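PDB 3R3Q: suppressor protein STP22 of temperature-sensitive alpha-factor receptor and arginine permease from Saccharomyces cerevisiae, which serves endosomal sorting as the Vps23 subunit of ESCRT-I, through an N-terminal UEV domain that probably binds ubiquitin and supports recruitment by ESCRT-0. Local coordinates for residues R52-S57 and P97-I102; S78-I83 and M109-S114; I128-L133 and M151-E156. The protein carries 1 engineered substitution. All coordinates share one frame; numbering follows the deposited sequence.

In the fold
All three contacts belong to the UEV domain. Contact 1 joins the two outermost strands of the sheet and contact 2 lies at the start of strand 82-88; their centres are about 24 Å apart, yet they meet where Ile102 CD1 packs on Ile83 CG2 at 3.8 Å. Contact 3, its centre about 17 Å from each of the other two, lies at the end of helix 143-152. It connects to contact 1 through a probable hydrogen bond from Ile128 N to Ile100 O, 2.8 Å, and to contact 2 through Ile83 CD1 and Leu154 CD2, 3.4 Å apart. Contact 3 binds zinc through His155 and Glu156; another zinc ion lies about 4 Å from the Pro80 side chain.

Contact 1. Residues R52-S57 and P97-I102; sequences RVFTHS and PPFISI
Phe54 and Phe99 reach for each other with their rings and meet by a single near approach, Phe54 CZ to Phe99 CE2 at 4.1 Å. The side chains cross at about a right angle although their ring planes are tilted by only 18°. The rings are slid so far apart, with centroids 5.1 Å from each other, that they barely overlap. Phe54 CZ stands over one face of the Phe99 ring, displaced toward its rim, whereas Phe99 CE2 approaches the Phe54 ring obliquely. The result is a thin apolar contact, burying 92 Å² in all.

Its two strands are the outer members of the four-stranded antiparallel sheet of the UEV domain, a fold related to that of the ubiquitin-conjugating enzymes. Strands 61-72 and 82-88 separate them, and the CA atoms of Phe54 and Phe99 remain 10.8 Å apart, so the long aromatic side chains do the bridging. Trp88, whose backbone is bonded to that of Phe99, meets the Phe54 ring edge-to-face.

Phe54 has CG opposite the backbone N (chi1 -174°), while Phe99 CG lies beside its own N (chi1 -61°), and with these torsions each ring extends toward the other strand until their rims touch. His56 lies against Phe54: Phe54 CD1 sits 3.6 Å above the centre of the imidazole, whose NE2 is hydrogen-bonded to Gln62 OE1.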
loop_
_atom_site.group_PDB
_atom_site.type_symbol
_atom_site.label_atom_id
_atom_site.label_comp_id
_atom_site.label_asym_id
_atom_site.label_seq_id
_atom_site.Cartn_x
_atom_site.Cartn_y
_atom_site.Cartn_z
ATOM N N ARG A 52 0.471 14.121 -1.192
ATOM C CA ARG A 52 1.710 14.485 -0.539
ATOM C C ARG A 52 2.785 14.689 -1.571
ATOM O O ARG A 52 2.775 14.047 -2.615
ATOM C CB ARG A 52 2.164 13.352 0.381
ATOM C CG ARG A 52 1.352 13.201 1.657
ATOM C CD ARG A 52 1.634 14.378 2.576
ATOM N NE ARG A 52 1.012 14.287 3.899
ATOM C CZ ARG A 52 -0.219 14.709 4.180
ATOM N NH1 ARG A 52 -0.688 14.630 5.427
ATOM N NH2 ARG A 52 -0.989 15.212 3.225
ATOM N N VAL A 53 3.741 15.559 -1.264
ATOM C CA VAL A 53 4.906 15.706 -2.115
ATOM C C VAL A 53 5.922 14.610 -1.791
ATOM O O VAL A 53 6.445 14.533 -0.677
ATOM C CB VAL A 53 5.557 17.090 -1.954
ATOM C CG1 VAL A 53 6.755 17.220 -2.884
ATOM C CG2 VAL A 53 4.556 18.180 -2.267
ATOM N N PHE A 54 6.158 13.743 -2.765
ATOM C CA PHE A 54 7.110 12.651 -2.646
ATOM C C PHE A 54 8.485 13.191 -2.987
ATOM O O PHE A 54 8.635 13.957 -3.935
ATOM C CB PHE A 54 6.717 11.556 -3.646
ATOM C CG PHE A 54 7.531 10.290 -3.552
ATOM C CD1 PHE A 54 8.615 10.070 -4.386
ATOM C CD2 PHE A 54 7.165 9.297 -2.665
ATOM C CE1 PHE A 54 9.336 8.883 -4.312
ATOM C CE2 PHE A 54 7.885 8.118 -2.588
ATOM C CZ PHE A 54 8.974 7.916 -3.409
ATOM N N THR A 55 9.492 12.808 -2.218
ATOM C CA THR A 55 10.855 13.173 -2.573
ATOM C C THR A 55 11.565 11.981 -3.191
ATOM O O THR A 55 11.793 10.969 -2.526
ATOM C CB THR A 55 11.649 13.667 -1.357
ATOM O OG1 THR A 55 11.036 14.856 -0.835
ATOM C CG2 THR A 55 13.083 13.986 -1.758
ATOM N N HIS A 56 11.910 12.097 -4.469
ATOM C CA HIS A 56 12.643 11.036 -5.148
ATOM C C HIS A 56 14.110 10.980 -4.720
ATOM O O HIS A 56 14.647 11.934 -4.149
ATOM C CB HIS A 56 12.548 11.186 -6.666
ATOM C CG HIS A 56 11.189 10.886 -7.216
ATOM N ND1 HIS A 56 10.824 9.628 -7.641
ATOM C CD2 HIS A 56 10.112 11.679 -7.413
ATOM C CE1 HIS A 56 9.578 9.657 -8.081
ATOM N NE2 HIS A 56 9.121 10.893 -7.951
ATOM N N SER A 57 14.740 9.847 -5.002
ATOM C CA SER A 57 16.124 9.637 -4.612
ATOM C C SER A 57 17.041 10.780 -5.050
ATOM O O SER A 57 17.908 11.219 -4.274
ATOM C CB SER A 57 16.615 8.316 -5.186
ATOM O OG SER A 57 17.955 8.082 -4.793
ATOM N N PRO A 97 4.309 0.001 -10.464
ATOM C CA PRO A 97 3.478 -0.404 -9.330
ATOM C C PRO A 97 3.570 0.599 -8.183
ATOM O O PRO A 97 4.490 1.431 -8.161
ATOM C CB PRO A 97 4.117 -1.727 -8.902
ATOM C CG PRO A 97 5.546 -1.545 -9.222
ATOM C CD PRO A 97 5.568 -0.767 -10.519
ATOM N N PRO A 98 2.650 0.507 -7.219
ATOM C CA PRO A 98 2.729 1.360 -6.032
ATOM C C PRO A 98 3.979 1.081 -5.201
ATOM O O PRO A 98 4.493 -0.045 -5.214
ATOM C CB PRO A 98 1.490 0.949 -5.233
ATOM C CG PRO A 98 1.254 -0.481 -5.645
ATOM C CD PRO A 98 1.552 -0.466 -7.120
ATOM N N PHE A 99 4.461 2.117 -4.520
ATOM C CA PHE A 99 5.448 1.993 -3.446
ATOM C C PHE A 99 4.686 1.701 -2.164
ATOM O O PHE A 99 3.656 2.321 -1.911
ATOM C CB PHE A 99 6.178 3.315 -3.201
ATOM C CG PHE A 99 6.949 3.847 -4.372
ATOM C CD1 PHE A 99 8.208 3.352 -4.670
ATOM C CD2 PHE A 99 6.451 4.895 -5.122
ATOM C CE1 PHE A 99 8.934 3.864 -5.724
ATOM C CE2 PHE A 99 7.175 5.420 -6.181
ATOM C CZ PHE A 99 8.418 4.902 -6.483
ATOM N N ILE A 100 5.194 0.784 -1.345
ATOM C CA ILE A 100 4.550 0.422 -0.091
ATOM C C ILE A 100 5.564 0.544 1.035
ATOM O O ILE A 100 6.661 0.012 0.927
ATOM C CB ILE A 100 4.088 -1.040 -0.123
ATOM C CG1 ILE A 100 3.214 -1.298 -1.347
ATOM C CG2 ILE A 100 3.343 -1.383 1.152
ATOM C CD1 ILE A 100 1.940 -0.519 -1.320
ATOM N N SER A 101 5.207 1.240 2.110
ATOM C CA SER A 101 6.090 1.359 3.255
ATOM C C SER A 101 5.349 1.051 4.541
ATOM O O SER A 101 4.121 1.122 4.606
ATOM C CB SER A 101 6.667 2.765 3.345
ATOM O OG SER A 101 5.639 3.697 3.645
ATOM N N ILE A 102 6.112 0.710 5.569
ATOM C CA ILE A 102 5.562 0.660 6.914
ATOM C C ILE A 102 5.573 2.067 7.489
ATOM O O ILE A 102 6.525 2.818 7.293
ATOM C CB ILE A 102 6.413 -0.241 7.818
ATOM C CG1 ILE A 102 6.494 -1.655 7.237
ATOM C CG2 ILE A 102 5.833 -0.272 9.225
ATOM C CD1 ILE A 102 5.203 -2.437 7.368
#

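Contact 2. Residues S78-I83 and M109-S114; sequences SSPHSI and MNTISS
Pro80 packs its ring against Thr111 and Ile112, and Ile112 in turn reaches Ile83, giving a short run of apolar contacts between the loop entering strand 82-88 and the 109-114 loop. The tightest approach is at the leading corner of the proline, where Pro80 CG lies 3.6 Å from Thr111 CG2. The neighbouring ring carbon Pro80 CD is 4.0 Å from the same Thr111 CG2, so the methyl group is set beside the CG-CD side of the ring, with the two side chains slanted against each other. On the next corner, Pro80 CB rests 4.0 Å from Ile112 CG1. Ile112 then carries the contact inward, its terminal CD1 lying 4.1 Å from Ile83 CG1.

The torsions explain these choices of branch. In Thr111 the hydroxyl OG1 stands beside the backbone N (chi1 -48°), where it is hydrogen-bonded to Asp108 OD1, and this leaves the methyl CG2 opposite that N and turned to the proline. Ile112 extends its longer branch (chi2 167°), which lets a single chain touch Pro80 along CG1 and Ile83 at its tip. The backbones come closest here as well, with the CA atoms of Pro80 and Ile112 6.2 Å apart.

A second shell holds the proline in place: Pro80 O accepts a hydrogen bond from Thr73 OG1, and the backbone of His81 is bonded to that of Thr73. Further in, Ile83 is backbone-bonded to Ile71 of strand 61-72, while Ile112 packs on Phe107. The contact lays the loop between strand 99-102 and helix 118-121 against the beginning of strand 82-88, an inner strand of the UEV domain's antiparallel sheet.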
loop_
_atom_site.group_PDB
_atom_site.type_symbol
_atom_site.label_atom_id
_atom_site.label_comp_id
_atom_site.label_asym_id
_atom_site.label_seq_id
_atom_site.Cartn_x
_atom_site.Cartn_y
_atom_site.Cartn_z
ATOM N N SER A 78 -6.282 -9.446 22.439
ATOM C CA SER A 78 -5.136 -8.740 23.006
ATOM C C SER A 78 -3.950 -8.736 22.048
ATOM O O SER A 78 -2.945 -8.070 22.299
ATOM C CB SER A 78 -4.728 -9.353 24.346
ATOM O OG SER A 78 -5.728 -9.113 25.330
ATOM N N SER A 79 -4.075 -9.475 20.950
ATOM C CA SER A 79 -3.006 -9.558 19.956
ATOM C C SER A 79 -2.997 -8.318 19.075
ATOM O O SER A 79 -4.010 -7.634 18.963
ATOM C CB SER A 79 -3.221 -10.780 19.061
ATOM O OG SER A 79 -3.272 -11.977 19.822
ATOM N N PRO A 80 -1.855 -8.030 18.431
ATOM C CA PRO A 80 -1.845 -6.950 17.439
ATOM C C PRO A 80 -2.811 -7.257 16.316
ATOM O O PRO A 80 -2.818 -8.367 15.770
ATOM C CB PRO A 80 -0.408 -6.963 16.913
ATOM C CG PRO A 80 0.387 -7.539 18.046
ATOM C CD PRO A 80 -0.509 -8.566 18.681
ATOM N N HIS A 81 -3.607 -6.263 15.952
ATOM C CA HIS A 81 -4.696 -6.458 15.014
ATOM C C HIS A 81 -4.373 -5.907 13.632
ATOM O O HIS A 81 -4.917 -6.366 12.626
ATOM C CB HIS A 81 -5.944 -5.770 15.569
ATOM C CG HIS A 81 -7.119 -5.820 14.652
ATOM N ND1 HIS A 81 -7.727 -7.002 14.286
ATOM C CD2 HIS A 81 -7.814 -4.833 14.039
ATOM C CE1 HIS A 81 -8.730 -6.744 13.467
ATOM N NE2 HIS A 81 -8.805 -5.435 13.303
ATOM N N SER A 82 -3.504 -4.909 13.579
ATOM C CA SER A 82 -3.196 -4.300 12.291
ATOM C C SER A 82 -1.816 -3.664 12.282
ATOM O O SER A 82 -1.220 -3.406 13.330
ATOM C CB SER A 82 -4.278 -3.289 11.894
ATOM O OG SER A 82 -4.281 -2.175 12.767
ATOM N N ILE A 83 -1.314 -3.423 11.077
ATOM C CA ILE A 83 -0.005 -2.822 10.876
ATOM C C ILE A 83 -0.214 -1.558 10.060
ATOM O O ILE A 83 -0.929 -1.585 9.060
ATOM C CB ILE A 83 0.927 -3.788 10.124
ATOM C CG1 ILE A 83 1.254 -4.988 11.020
ATOM C CG2 ILE A 83 2.208 -3.086 9.687
ATOM C CD1 ILE A 83 2.011 -6.081 10.329
ATOM N N MET A 109 6.811 -2.148 17.564
ATOM C CA MET A 109 8.009 -2.978 17.683
ATOM C C MET A 109 7.990 -3.898 18.899
ATOM O O MET A 109 8.545 -4.998 18.867
ATOM C CB MET A 109 9.257 -2.091 17.763
ATOM C CG MET A 109 9.595 -1.343 16.487
ATOM S SD MET A 109 10.064 -2.455 15.148
ATOM C CE MET A 109 10.973 -3.708 16.050
ATOM N N ASN A 110 7.363 -3.442 19.978
ATOM C CA ASN A 110 7.425 -4.175 21.241
ATOM C C ASN A 110 6.311 -5.199 21.458
ATOM O O ASN A 110 6.273 -5.867 22.491
ATOM C CB ASN A 110 7.483 -3.196 22.412
ATOM C CG ASN A 110 8.779 -2.409 22.442
ATOM O OD1 ASN A 110 9.867 -2.987 22.511
ATOM N ND2 ASN A 110 8.672 -1.088 22.390
ATOM N N THR A 111 5.420 -5.334 20.479
ATOM C CA THR A 111 4.288 -6.250 20.595
ATOM C C THR A 111 4.182 -7.156 19.378
ATOM O O THR A 111 3.951 -8.358 19.503
ATOM C CB THR A 111 2.955 -5.491 20.718
ATOM O OG1 THR A 111 3.064 -4.462 21.709
ATOM C CG2 THR A 111 1.827 -6.442 21.103
ATOM N N ILE A 112 4.324 -6.570 18.194
ATOM C CA ILE A 112 4.318 -7.348 16.964
ATOM C C ILE A 112 5.496 -8.304 16.979
ATOM O O ILE A 112 6.640 -7.899 17.187
ATOM C CB ILE A 112 4.391 -6.452 15.715
ATOM C CG1 ILE A 112 3.124 -5.600 15.601
ATOM C CG2 ILE A 112 4.584 -7.309 14.464
ATOM C CD1 ILE A 112 3.238 -4.476 14.592
ATOM N N SER A 113 5.205 -9.582 16.781
ATOM C CA SER A 113 6.217 -10.617 16.870
ATOM C C SER A 113 7.224 -10.505 15.731
ATOM O O SER A 113 6.857 -10.233 14.588
ATOM C CB SER A 113 5.548 -11.992 16.849
ATOM O OG SER A 113 6.517 -13.028 16.896
ATOM N N SER A 114 8.499 -10.706 16.043
ATOM C CA SER A 114 9.501 -10.819 14.990
ATOM C C SER A 114 9.241 -12.056 14.128
ATOM O O SER A 114 9.896 -12.258 13.102
ATOM C CB SER A 114 10.913 -10.852 15.576
ATOM O OG SER A 114 11.035 -11.863 16.557
#

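Contact 3. Residues I128-L133 and M151-E156; sequences IALPIL and MSLLHE. With ZN (zinc ion), chain H; ZN (zinc ion), chain F; ACT (acetate ion), chain Q.
At the C-terminal end of helix 143-152 of the UEV domain, where a type I turn from Ser152 to His155 takes the chain out of the helix, Leu153 packs on Leu130 and Pro131 of the loop that precedes this helix. One methyl makes both contacts. Leu153 CD2 meets Leu130 CD2 at 3.2 Å, the two side chains slanting across each other, and it meets Pro131 CD, one corner of the proline ring, at 3.2 Å. Both separations are shorter than normal carbon contacts, and Leu153 has an unusual chi2 of 35°, so the exact position of the methyl is doubtful. Tyr121 of helix 118-121 touches both Leu153 and Pro131.

From the last residue of the turn onward, polar side chains bind two zinc ions. His155 ND1 holds one at 2.1 Å, together with an atom from elsewhere in the structure, and an acetate, probably from the crystallisation liquor, chelates the same ion through its O at 2.4 Å and its OXT at 2.2 Å. The acetate O also lies at the edge of the His155 ring, near its plane, and accepts a hydrogen bond from Glu156 N at 3.0 Å (N-H...O angle 142°). Glu156, its chain bent at chi2 (-78°), places OE2 2.0 Å from the second zinc ion, which Glu120 also binds.

The acetate is therefore gripped by metal and by a backbone N-H, and its negative charge probably offsets part of that on the zinc bound to His155, while the second zinc ion probably offsets the repulsion between the carboxylates of Glu120 and Glu156.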
loop_
_atom_site.group_PDB
_atom_site.type_symbol
_atom_site.label_atom_id
_atom_site.label_comp_id
_atom_site.label_asym_id
_atom_site.label_seq_id
_atom_site.Cartn_x
_atom_site.Cartn_y
_atom_site.Cartn_z
ATOM N N ILE A 128 8.762 -1.762 1.493
ATOM C CA ILE A 128 8.462 -3.179 1.454
ATOM C C ILE A 128 8.550 -3.693 0.027
ATOM O O ILE A 128 7.916 -3.159 -0.882
ATOM C CB ILE A 128 7.053 -3.448 2.010
ATOM C CG1 ILE A 128 6.951 -2.969 3.456
ATOM C CG2 ILE A 128 6.699 -4.928 1.887
ATOM C CD1 ILE A 128 5.538 -2.909 3.963
ATOM N N ALA A 129 9.359 -4.722 -0.175
ATOM C CA ALA A 129 9.366 -5.418 -1.439
ATOM C C ALA A 129 8.343 -6.538 -1.311
ATOM O O ALA A 129 8.142 -7.089 -0.222
ATOM C CB ALA A 129 10.747 -5.967 -1.729
ATOM N N LEU A 130 7.660 -6.842 -2.400
ATOM C CA LEU A 130 6.750 -7.976 -2.432
ATOM C C LEU A 130 7.011 -8.747 -3.701
ATOM O O LEU A 130 7.377 -8.155 -4.716
ATOM C CB LEU A 130 5.300 -7.496 -2.445
ATOM C CG LEU A 130 4.795 -6.815 -1.178
ATOM C CD1 LEU A 130 3.330 -6.478 -1.324
ATOM C CD2 LEU A 130 4.998 -7.731 0.005
ATOM N N PRO A 131 6.826 -10.069 -3.662
ATOM C CA PRO A 131 6.989 -10.861 -4.879
ATOM C C PRO A 131 6.139 -10.340 -6.039
ATOM O O PRO A 131 6.587 -10.375 -7.174
ATOM C CB PRO A 131 6.533 -12.259 -4.444
ATOM C CG PRO A 131 6.879 -12.292 -2.979
ATOM C CD PRO A 131 6.565 -10.910 -2.481
ATOM N N ILE A 132 4.941 -9.836 -5.768
ATOM C CA ILE A 132 4.099 -9.360 -6.856
ATOM C C ILE A 132 4.777 -8.203 -7.591
ATOM O O ILE A 132 4.561 -8.016 -8.782
ATOM C CB ILE A 132 2.697 -8.962 -6.357
ATOM C CG1 ILE A 132 1.732 -8.748 -7.534
ATOM C CG2 ILE A 132 2.766 -7.718 -5.479
ATOM C CD1 ILE A 132 0.277 -8.502 -7.093
ATOM N N LEU A 133 5.611 -7.435 -6.889
ATOM C CA LEU A 133 6.337 -6.342 -7.522
ATOM C C LEU A 133 7.464 -6.850 -8.430
ATOM O O LEU A 133 7.923 -6.126 -9.311
ATOM C CB LEU A 133 6.887 -5.371 -6.467
ATOM C CG LEU A 133 5.855 -4.818 -5.487
ATOM C CD1 LEU A 133 6.532 -3.891 -4.476
ATOM C CD2 LEU A 133 4.729 -4.078 -6.212
ATOM N N MET A 151 -0.843 -8.595 2.965
ATOM C CA MET A 151 -1.492 -9.280 4.072
ATOM C C MET A 151 -1.030 -10.723 4.191
ATOM O O MET A 151 -0.864 -11.237 5.308
ATOM C CB MET A 151 -3.009 -9.233 3.916
ATOM C CG MET A 151 -3.581 -7.847 4.145
ATOM S SD MET A 151 -5.280 -7.741 3.555
ATOM C CE MET A 151 -6.104 -8.857 4.667
ATOM N N SER A 152 -0.820 -11.387 3.059
ATOM C CA SER A 152 -0.388 -12.779 3.084
ATOM C C SER A 152 1.057 -12.889 3.561
ATOM O O SER A 152 1.441 -13.878 4.204
ATOM C CB SER A 152 -0.535 -13.417 1.703
ATOM O OG SER A 152 0.567 -13.081 0.877
ATOM N N LEU A 153 1.861 -11.872 3.268
ATOM C CA LEU A 153 3.282 -11.903 3.627
ATOM C C LEU A 153 3.587 -11.457 5.062
ATOM O O LEU A 153 4.752 -11.321 5.456
ATOM C CB LEU A 153 4.100 -11.107 2.605
ATOM C CG LEU A 153 4.499 -11.902 1.356
ATOM C CD1 LEU A 153 3.429 -12.893 0.937
ATOM C CD2 LEU A 153 4.808 -10.965 0.216
ATOM N N LEU A 154 2.545 -11.255 5.858
ATOM C CA LEU A 154 2.719 -11.056 7.294
ATOM C C LEU A 154 2.822 -12.420 7.955
ATOM O O LEU A 154 2.868 -12.539 9.185
ATOM C CB LEU A 154 1.548 -10.268 7.896
ATOM C CG LEU A 154 1.352 -8.832 7.398
ATOM C CD1 LEU A 154 0.193 -8.182 8.128
ATOM C CD2 LEU A 154 2.621 -8.015 7.566
ATOM N N HIS A 155 2.854 -13.461 7.129
ATOM C CA HIS A 155 2.922 -14.817 7.649
ATOM C C HIS A 155 3.974 -15.636 6.925
ATOM O O HIS A 155 4.164 -15.494 5.716
ATOM C CB HIS A 155 1.562 -15.487 7.513
ATOM C CG HIS A 155 0.447 -14.642 8.038
ATOM N ND1 HIS A 155 -0.013 -14.739 9.332
ATOM C CD2 HIS A 155 -0.267 -13.648 7.456
ATOM C CE1 HIS A 155 -0.978 -13.853 9.521
ATOM N NE2 HIS A 155 -1.148 -13.177 8.400
ATOM N N GLU A 156 4.672 -16.490 7.664
ATOM C CA GLU A 156 5.580 -17.425 7.014
ATOM C C GLU A 156 4.770 -18.461 6.242
ATOM O O GLU A 156 3.631 -18.760 6.597
ATOM C CB GLU A 156 6.476 -18.126 8.037
ATOM C CG GLU A 156 7.439 -17.203 8.765
ATOM C CD GLU A 156 8.666 -16.812 7.949
ATOM O OE1 GLU A 156 8.734 -17.090 6.732
ATOM O OE2 GLU A 156 9.575 -16.210 8.554
HETATM ZN ZN ZN H . 0.813 -15.832 10.908
HETATM ZN ZN ZN F . 11.195 -15.608 7.530
HETATM C C ACT Q . 3.356 -16.729 11.396
HETATM O O ACT Q . 3.077 -16.429 10.229
HETATM O OXT ACT Q . 2.419 -16.606 12.205
HETATM C CH3 ACT Q . 4.720 -17.206 11.800
HETATM O O HOH W 1 12.344 -14.257 8.931
#